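Local coordinates for heat shock protein, putative (Plasmodium falciparum, PDB 1Y6Z) that probably works as an ATP-dependent Hsp90-family chaperone that binds unfolded proteins, this chain being the middle domain of the longer protein, at residues 39-44 with 125-130; 204-209 with 241-246. One frame throughout, in Å; residues are numbered along the deposited sequence.

Followed from the N terminus, the chain meets interaction 1 first: it closes a loop of 80 residues that includes the other four strands of the mixed sheet, when helix 121-141 returns to the edge strand 35-41. Interaction 2 opens only afterwards and closes a shorter loop, bringing helix 237-249 against strand 204-208, the central strand of a small parallel sheet. The two loops are therefore in series, neither nested nor crossed. The centres of interaction 1 and interaction 2 lie about 34 Å apart, on opposite sides of the chain's centre, and the two do not touch. Each is a helix laid on a sheet, one in the N-terminal part of this Hsp90 middle domain and one in its C-terminal part.

Interaction 1 (39-44 with 125-130); sequences FNVEGQ and NKRIVL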
ATOM      1  N   PHE B  39      11.033   1.778 -12.986  1.00 26.02           N
ATOM      2  CA  PHE B  39       9.747   1.353 -13.501  1.00 27.31           C
ATOM      3  C   PHE B  39       9.421   1.993 -14.824  1.00 28.82           C
ATOM      4  O   PHE B  39       9.960   3.037 -15.206  1.00 29.40           O
ATOM      5  CB  PHE B  39       8.657   1.567 -12.438  1.00 25.33           C
ATOM      6  CG  PHE B  39       8.418   2.979 -12.060  1.00 27.54           C
ATOM      7  CD1 PHE B  39       7.273   3.653 -12.524  1.00 24.53           C
ATOM      8  CD2 PHE B  39       9.295   3.657 -11.204  1.00 28.15           C
ATOM      9  CE1 PHE B  39       7.006   4.949 -12.162  1.00 27.52           C
ATOM     10  CE2 PHE B  39       9.036   4.988 -10.838  1.00 26.32           C
ATOM     11  CZ  PHE B  39       7.879   5.636 -11.304  1.00 28.78           C
ATOM     12  N   ASN B  40       8.500   1.355 -15.527  1.00 30.79           N
ATOM     13  CA  ASN B  40       8.091   1.817 -16.850  1.00 33.44           C
ATOM     14  C   ASN B  40       6.589   1.750 -16.867  1.00 33.93           C
ATOM     15  O   ASN B  40       6.011   0.770 -16.366  1.00 32.07           O
ATOM     16  CB  ASN B  40       8.671   0.900 -17.913  1.00 34.53           C
ATOM     17  CG  ASN B  40      10.202   0.883 -17.912  1.00 37.43           C
ATOM     18  OD1 ASN B  40      10.863   1.926 -18.030  1.00 38.88           O
ATOM     19  ND2 ASN B  40      10.774  -0.320 -17.774  1.00 42.40           N
ATOM     20  N   VAL B  41       5.969   2.816 -17.350  1.00 35.61           N
ATOM     21  CA  VAL B  41       4.534   2.815 -17.544  1.00 37.88           C
ATOM     22  C   VAL B  41       4.222   2.859 -19.041  1.00 39.90           C
ATOM     23  O   VAL B  41       4.796   3.661 -19.763  1.00 38.93           O
ATOM     24  CB  VAL B  41       3.883   3.977 -16.806  1.00 38.32           C
ATOM     25  CG1 VAL B  41       2.385   3.884 -16.937  1.00 37.40           C
ATOM     26  CG2 VAL B  41       4.275   3.922 -15.334  1.00 37.07           C
ATOM     27  N   GLU B  42       3.322   1.978 -19.491  1.00 42.81           N
ATOM     28  CA  GLU B  42       3.015   1.811 -20.930  1.00 46.31           C
ATOM     29  C   GLU B  42       1.530   2.122 -21.209  1.00 46.99           C
ATOM     30  O   GLU B  42       0.667   1.544 -20.579  1.00 47.53           O
ATOM     31  CB  GLU B  42       3.353   0.384 -21.369  1.00 46.67           C
ATOM     32  CG  GLU B  42       4.627  -0.212 -20.709  1.00 52.46           C
ATOM     33  CD  GLU B  42       4.411  -0.830 -19.304  1.00 56.98           C
ATOM     34  OE1 GLU B  42       5.337  -1.517 -18.815  1.00 56.90           O
ATOM     35  OE2 GLU B  42       3.335  -0.629 -18.680  1.00 60.77           O
ATOM     36  N   GLY B  43       1.243   3.073 -22.100  1.00 48.52           N
ATOM     37  CA  GLY B  43      -0.145   3.435 -22.449  1.00 49.23           C
ATOM     38  C   GLY B  43      -0.229   4.831 -23.021  1.00 50.22           C
ATOM     39  O   GLY B  43       0.519   5.169 -23.946  1.00 50.25           O
ATOM     40  N   GLN B  44      -1.111   5.662 -22.467  1.00 50.70           N
ATOM     41  CA  GLN B  44      -1.272   7.011 -22.968  1.00 51.38           C
ATOM     42  C   GLN B  44      -0.235   8.095 -22.679  1.00 52.06           C
ATOM     43  O   GLN B  44       0.043   8.863 -23.613  1.00 52.23           O
ATOM     44  CB  GLN B  44      -2.683   7.578 -22.718  1.00 52.15           C
ATOM     45  CG  GLN B  44      -3.190   7.455 -21.299  1.00 52.70           C
ATOM     46  CD  GLN B  44      -3.947   8.689 -20.797  1.00 53.80           C
ATOM     47  OE1 GLN B  44      -4.168   8.835 -19.585  1.00 53.74           O
ATOM     48  NE2 GLN B  44      -4.353   9.567 -21.713  1.00 51.32           N
ATOM     49  N   ASN B 125       3.373  12.488 -11.496  1.00 35.24           N
ATOM     50  CA  ASN B 125       3.636  12.831 -10.108  1.00 35.06           C
ATOM     51  C   ASN B 125       3.055  11.819  -9.127  1.00 34.81           C
ATOM     52  O   ASN B 125       3.732  11.374  -8.197  1.00 34.16           O
ATOM     53  CB  ASN B 125       3.096  14.224  -9.779  1.00 35.43           C
ATOM     54  CG  ASN B 125       3.866  15.332 -10.495  1.00 38.83           C
ATOM     55  OD1 ASN B 125       3.398  16.468 -10.578  1.00 42.37           O
ATOM     56  ND2 ASN B 125       5.037  14.987 -11.058  1.00 36.45           N
ATOM     57  N   LYS B 126       1.780  11.479  -9.324  1.00 33.17           N
ATOM     58  CA  LYS B 126       1.122  10.514  -8.452  1.00 32.72           C
ATOM     59  C   LYS B 126       1.795   9.143  -8.432  1.00 28.49           C
ATOM     60  O   LYS B 126       1.910   8.563  -7.392  1.00 28.20           O
ATOM     61  CB  LYS B 126      -0.366  10.370  -8.852  1.00 33.03           C
ATOM     62  CG  LYS B 126      -1.205   9.886  -7.664  1.00 39.81           C
ATOM     63  CD  LYS B 126      -2.545   9.297  -8.118  1.00 44.71           C
ATOM     64  CE  LYS B 126      -2.962   8.211  -7.131  1.00 45.99           C
ATOM     65  NZ  LYS B 126      -4.429   7.935  -7.237  1.00 47.70           N
ATOM     66  N   ARG B 127       2.224   8.649  -9.594  1.00 27.70           N
ATOM     67  CA  ARG B 127       2.854   7.330  -9.768  1.00 27.01           C
ATOM     68  C   ARG B 127       4.223   7.370  -9.074  1.00 26.28           C
ATOM     69  O   ARG B 127       4.662   6.405  -8.453  1.00 23.75           O
ATOM     70  CB  ARG B 127       3.127   7.115 -11.245  1.00 28.35           C
ATOM     71  CG  ARG B 127       2.323   6.084 -12.110  1.00 33.69           C
ATOM     72  CD  ARG B 127       0.867   6.004 -11.896  1.00 37.92           C
ATOM     73  NE  ARG B 127       0.110   5.515 -13.086  1.00 40.74           N
ATOM     74  CZ  ARG B 127       0.218   4.311 -13.666  1.00 42.45           C
ATOM     75  NH1 ARG B 127      -0.575   3.997 -14.706  1.00 43.84           N
ATOM     76  NH2 ARG B 127       1.094   3.403 -13.234  1.00 39.12           N
ATOM     77  N   ILE B 128       4.905   8.492  -9.233  1.00 25.21           N
ATOM     78  CA  ILE B 128       6.184   8.663  -8.530  1.00 24.34           C
ATOM     79  C   ILE B 128       6.026   8.569  -7.014  1.00 23.38           C
ATOM     80  O   ILE B 128       6.820   7.931  -6.350  1.00 22.08           O
ATOM     81  CB  ILE B 128       6.863   9.959  -8.945  1.00 25.98           C
ATOM     82  CG1 ILE B 128       7.463   9.765 -10.333  1.00 25.75           C
ATOM     83  CG2 ILE B 128       8.027  10.310  -7.984  1.00 26.56           C
ATOM     84  CD1 ILE B 128       8.175  10.978 -10.858  1.00 31.25           C
ATOM     85  N   VAL B 129       5.034   9.245  -6.443  1.00 23.40           N
ATOM     86  CA  VAL B 129       4.867   9.250  -4.988  1.00 23.61           C
ATOM     87  C   VAL B 129       4.553   7.847  -4.496  1.00 23.89           C
ATOM     88  O   VAL B 129       5.104   7.365  -3.497  1.00 21.91           O
ATOM     89  CB  VAL B 129       3.775  10.258  -4.571  1.00 24.32           C
ATOM     90  CG1 VAL B 129       3.496  10.208  -3.058  1.00 23.56           C
ATOM     91  CG2 VAL B 129       4.170  11.626  -5.043  1.00 22.55           C
ATOM     92  N   LEU B 130       3.639   7.175  -5.179  1.00 24.43           N
ATOM     93  CA  LEU B 130       3.365   5.811  -4.838  1.00 24.34           C
ATOM     94  C   LEU B 130       4.580   4.838  -4.947  1.00 23.14           C
ATOM     95  O   LEU B 130       4.750   4.007  -4.046  1.00 21.52           O
ATOM     96  CB  LEU B 130       2.082   5.325  -5.522  1.00 26.27           C
ATOM     97  CG  LEU B 130       0.896   6.263  -5.100  1.00 29.55           C
ATOM     98  CD1 LEU B 130      -0.480   5.859  -5.715  1.00 33.15           C
ATOM     99  CD2 LEU B 130       0.738   6.565  -3.544  1.00 28.96           C
TER
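Phe39 and Val41, alternate residues of the edge strand, face Ile128 and Arg127 of a helix that runs roughly antiparallel to it, the short axes 11.2 Å apart at 150°. Both strand side chains leave the backbone toward the helix. Phe39 meets the helix with the far end of its ring: CZ lies 4.3 Å from CG1 of Ile128, which sits at the ring edge near its plane. A large flat side chain suits this place because it spans the gap between sheet and helix. The branched Ile128 packs beside it and also touches Leu51 of strand 47-53.

Val41 makes a different kind of contact. Its CG1 lies over one face of the Arg127 guanidinium, 3.7 Å from NH1, and its CG2 comes within 3.8 Å of NH2. With CG1 anti to the backbone N (chi1 -175°) and CG2 beside that N, the two methyls together form an apolar platform under the flat group. Arg127 bends at chi2 (41°) as it extends from the helix toward the strand. Its NE makes a salt bridge to Glu195 of the second subunit, so one residue combines apolar cover with a charged link between chains. That partner probably favours a fixed position for the guanidinium. Strand 47-53 continues the sheet through backbone bonds to Phe39 and Val41. The arrangement is that of an alpha/beta layer, with helix 121-141 packed on the mixed sheet of the Hsp90 middle domain.

Interaction 2 (204-209 with 241-246); sequences IYYISG and FCLSSL
A CH-pi contact between Leu243 and Tyr206 dominates this meeting of strand and helix. Leu243 CB stands over the middle of the tyrosine ring, 3.6 Å from its centroid and only 7° off the ring normal, so the methylene rests squarely on the face. The torsion chi1 of 77° places Tyr206 CG between its own backbone N and carbonyl carbon, and from there the ring reaches out from the strand to the helix.

Apolar contact widens the same patch. Leu243 CD1 lies 3.9 Å from Tyr206 CG, near the root of the ring, and 4.0 Å from Tyr206 CB, while Leu243 CB covers the centre. The two side chains overlap head to tail, the leucine branch by the root of the ring and the phenol oxygen by the helix backbone. Leucine suits the helix position because its CB and a branch methyl can cover different parts of one aromatic face. At the phenol end, Tyr206 OH is 3.8 Å from Ser244 N, an approach consistent with the small side chain of serine.

The polar interactions involve Glu240, just ahead of 241-246 in the same helix. It receives a hydrogen bond from Ser208 OG through OE2 and is joined to Tyr206 OH by a weak one through OE1. One carboxylate therefore links two strand residues to the helix, and tyrosine suits its place by pairing an apolar face with a polar end.

Strand 204-208 runs between 231-234 and 256-258 in the parallel sheet. Tyr206 also touches Val256 and Asp258, while Cys242 and Ser245 pack helix 237-249 against helix 145-164, leaving it between that helix and the sheet.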
ATOM      1  N   ILE B 204      -2.804   7.194  21.925  1.00 34.96           N
ATOM      2  CA  ILE B 204      -1.351   7.185  21.797  1.00 33.18           C
ATOM      3  C   ILE B 204      -0.932   8.475  22.442  1.00 32.88           C
ATOM      4  O   ILE B 204      -1.432   9.538  22.060  1.00 32.98           O
ATOM      5  CB  ILE B 204      -0.907   7.187  20.274  1.00 32.58           C
ATOM      6  CG1 ILE B 204      -1.411   5.936  19.545  1.00 31.71           C
ATOM      7  CG2 ILE B 204       0.596   7.313  20.123  1.00 31.45           C
ATOM      8  CD1 ILE B 204      -1.430   6.128  18.019  1.00 31.96           C
ATOM      9  N   TYR B 205      -0.003   8.414  23.396  1.00 32.73           N
ATOM     10  CA  TYR B 205       0.425   9.636  24.089  1.00 33.11           C
ATOM     11  C   TYR B 205       1.776  10.055  23.622  1.00 32.75           C
ATOM     12  O   TYR B 205       2.570   9.210  23.289  1.00 31.28           O
ATOM     13  CB  TYR B 205       0.456   9.435  25.613  1.00 34.98           C
ATOM     14  CG  TYR B 205      -0.918   9.139  26.161  1.00 35.77           C
ATOM     15  CD1 TYR B 205      -1.391   7.811  26.277  1.00 37.03           C
ATOM     16  CD2 TYR B 205      -1.770  10.185  26.518  1.00 39.19           C
ATOM     17  CE1 TYR B 205      -2.690   7.549  26.765  1.00 37.51           C
ATOM     18  CE2 TYR B 205      -3.049   9.942  27.010  1.00 40.15           C
ATOM     19  CZ  TYR B 205      -3.497   8.630  27.138  1.00 38.98           C
ATOM     20  OH  TYR B 205      -4.774   8.435  27.607  1.00 39.21           O
ATOM     21  N   TYR B 206       2.032  11.362  23.610  1.00 33.44           N
ATOM     22  CA  TYR B 206       3.390  11.874  23.471  1.00 35.65           C
ATOM     23  C   TYR B 206       3.680  13.069  24.377  1.00 37.03           C
ATOM     24  O   TYR B 206       2.767  13.680  24.889  1.00 37.78           O
ATOM     25  CB  TYR B 206       3.692  12.232  22.005  1.00 36.05           C
ATOM     26  CG  TYR B 206       3.087  13.517  21.520  1.00 34.64           C
ATOM     27  CD1 TYR B 206       3.829  14.700  21.545  1.00 35.78           C
ATOM     28  CD2 TYR B 206       1.806  13.546  20.998  1.00 34.24           C
ATOM     29  CE1 TYR B 206       3.294  15.881  21.080  1.00 34.90           C
ATOM     30  CE2 TYR B 206       1.251  14.741  20.539  1.00 37.79           C
ATOM     31  CZ  TYR B 206       2.018  15.895  20.589  1.00 35.77           C
ATOM     32  OH  TYR B 206       1.496  17.068  20.119  1.00 39.83           O
ATOM     33  N   ILE B 207       4.957  13.393  24.541  1.00 39.29           N
ATOM     34  CA  ILE B 207       5.382  14.518  25.411  1.00 41.76           C
ATOM     35  C   ILE B 207       6.591  15.299  24.872  1.00 43.40           C
ATOM     36  O   ILE B 207       7.673  14.722  24.672  1.00 43.46           O
ATOM     37  CB  ILE B 207       5.662  14.045  26.872  1.00 40.83           C
ATOM     38  CG1 ILE B 207       6.012  15.237  27.782  1.00 42.91           C
ATOM     39  CG2 ILE B 207       6.778  12.958  26.952  1.00 41.13           C
ATOM     40  CD1 ILE B 207       5.744  14.968  29.267  1.00 40.16           C
ATOM     41  N   SER B 208       6.406  16.609  24.661  1.00 46.08           N
ATOM     42  CA  SER B 208       7.540  17.508  24.374  1.00 48.75           C
ATOM     43  C   SER B 208       8.699  17.291  25.361  1.00 50.26           C
ATOM     44  O   SER B 208       8.554  17.485  26.588  1.00 51.04           O
ATOM     45  CB  SER B 208       7.101  18.976  24.386  1.00 48.77           C
ATOM     46  OG  SER B 208       6.154  19.252  23.358  1.00 50.34           O
ATOM     47  N   GLY B 209       9.837  16.861  24.819  1.00 51.82           N
ATOM     48  CA  GLY B 209      11.045  16.626  25.585  1.00 53.84           C
ATOM     49  C   GLY B 209      12.163  17.520  25.080  1.00 56.12           C
ATOM     50  O   GLY B 209      12.045  18.152  24.013  1.00 56.14           O
ATOM     51  N   PHE B 241       5.432  19.085  15.229  1.00 38.87           N
ATOM     52  CA  PHE B 241       4.404  19.255  14.187  1.00 39.43           C
ATOM     53  C   PHE B 241       3.913  17.939  13.632  1.00 37.06           C
ATOM     54  O   PHE B 241       2.775  17.864  13.159  1.00 37.58           O
ATOM     55  CB  PHE B 241       4.872  20.106  13.012  1.00 41.35           C
ATOM     56  CG  PHE B 241       4.892  21.572  13.307  1.00 46.52           C
ATOM     57  CD1 PHE B 241       3.698  22.274  13.510  1.00 50.52           C
ATOM     58  CD2 PHE B 241       6.107  22.255  13.395  1.00 52.49           C
ATOM     59  CE1 PHE B 241       3.703  23.644  13.810  1.00 52.84           C
ATOM     60  CE2 PHE B 241       6.131  23.635  13.681  1.00 53.01           C
ATOM     61  CZ  PHE B 241       4.919  24.331  13.891  1.00 49.39           C
ATOM     62  N   CYS B 242       4.785  16.938  13.610  1.00 35.53           N
ATOM     63  CA  CYS B 242       4.401  15.640  13.062  1.00 34.70           C
ATOM     64  C   CYS B 242       3.324  15.050  13.964  1.00 34.93           C
ATOM     65  O   CYS B 242       2.213  14.707  13.530  1.00 33.14           O
ATOM     66  CB  CYS B 242       5.594  14.689  12.997  1.00 35.19           C
ATOM     67  SG  CYS B 242       5.148  12.965  12.463  1.00 32.48           S
ATOM     68  N   LEU B 243       3.694  14.945  15.229  1.00 36.13           N
ATOM     69  CA  LEU B 243       2.781  14.379  16.250  1.00 38.02           C
ATOM     70  C   LEU B 243       1.463  15.140  16.374  1.00 39.17           C
ATOM     71  O   LEU B 243       0.429  14.512  16.398  1.00 41.22           O
ATOM     72  CB  LEU B 243       3.489  14.186  17.587  1.00 36.80           C
ATOM     73  CG  LEU B 243       4.441  13.005  17.448  1.00 34.55           C
ATOM     74  CD1 LEU B 243       5.534  12.971  18.511  1.00 31.86           C
ATOM     75  CD2 LEU B 243       3.596  11.737  17.473  1.00 30.64           C
ATOM     76  N   SER B 244       1.495  16.467  16.347  1.00 41.34           N
ATOM     77  CA  SER B 244       0.254  17.278  16.364  1.00 42.43           C
ATOM     78  C   SER B 244      -0.658  17.134  15.142  1.00 43.66           C
ATOM     79  O   SER B 244      -1.868  17.366  15.216  1.00 43.71           O
ATOM     80  CB  SER B 244       0.603  18.752  16.540  1.00 43.18           C
ATOM     81  OG  SER B 244      -0.158  19.497  15.587  1.00 44.83           O
ATOM     82  N   SER B 245      -0.094  16.784  13.982  1.00 42.95           N
ATOM     83  CA  SER B 245      -0.947  16.520  12.816  1.00 43.45           C
ATOM     84  C   SER B 245      -1.717  15.206  12.931  1.00 43.12           C
ATOM     85  O   SER B 245      -2.773  15.041  12.333  1.00 43.49           O
ATOM     86  CB  SER B 245      -0.106  16.480  11.533  1.00 44.00           C
ATOM     87  OG  SER B 245       0.514  17.729  11.354  1.00 44.43           O
ATOM     88  N   LEU B 246      -1.162  14.255  13.672  1.00 42.88           N
ATOM     89  CA  LEU B 246      -1.863  13.006  13.922  1.00 43.25           C
ATOM     90  C   LEU B 246      -2.953  13.286  14.945  1.00 44.61           C
ATOM     91  O   LEU B 246      -3.996  12.633  14.941  1.00 45.32           O
ATOM     92  CB  LEU B 246      -0.888  11.951  14.415  1.00 43.17           C
ATOM     93  CG  LEU B 246       0.162  11.564  13.354  1.00 39.67           C
ATOM     94  CD1 LEU B 246       1.209  10.690  13.974  1.00 36.55           C
ATOM     95  CD2 LEU B 246      -0.482  10.899  12.169  1.00 38.15           C
TER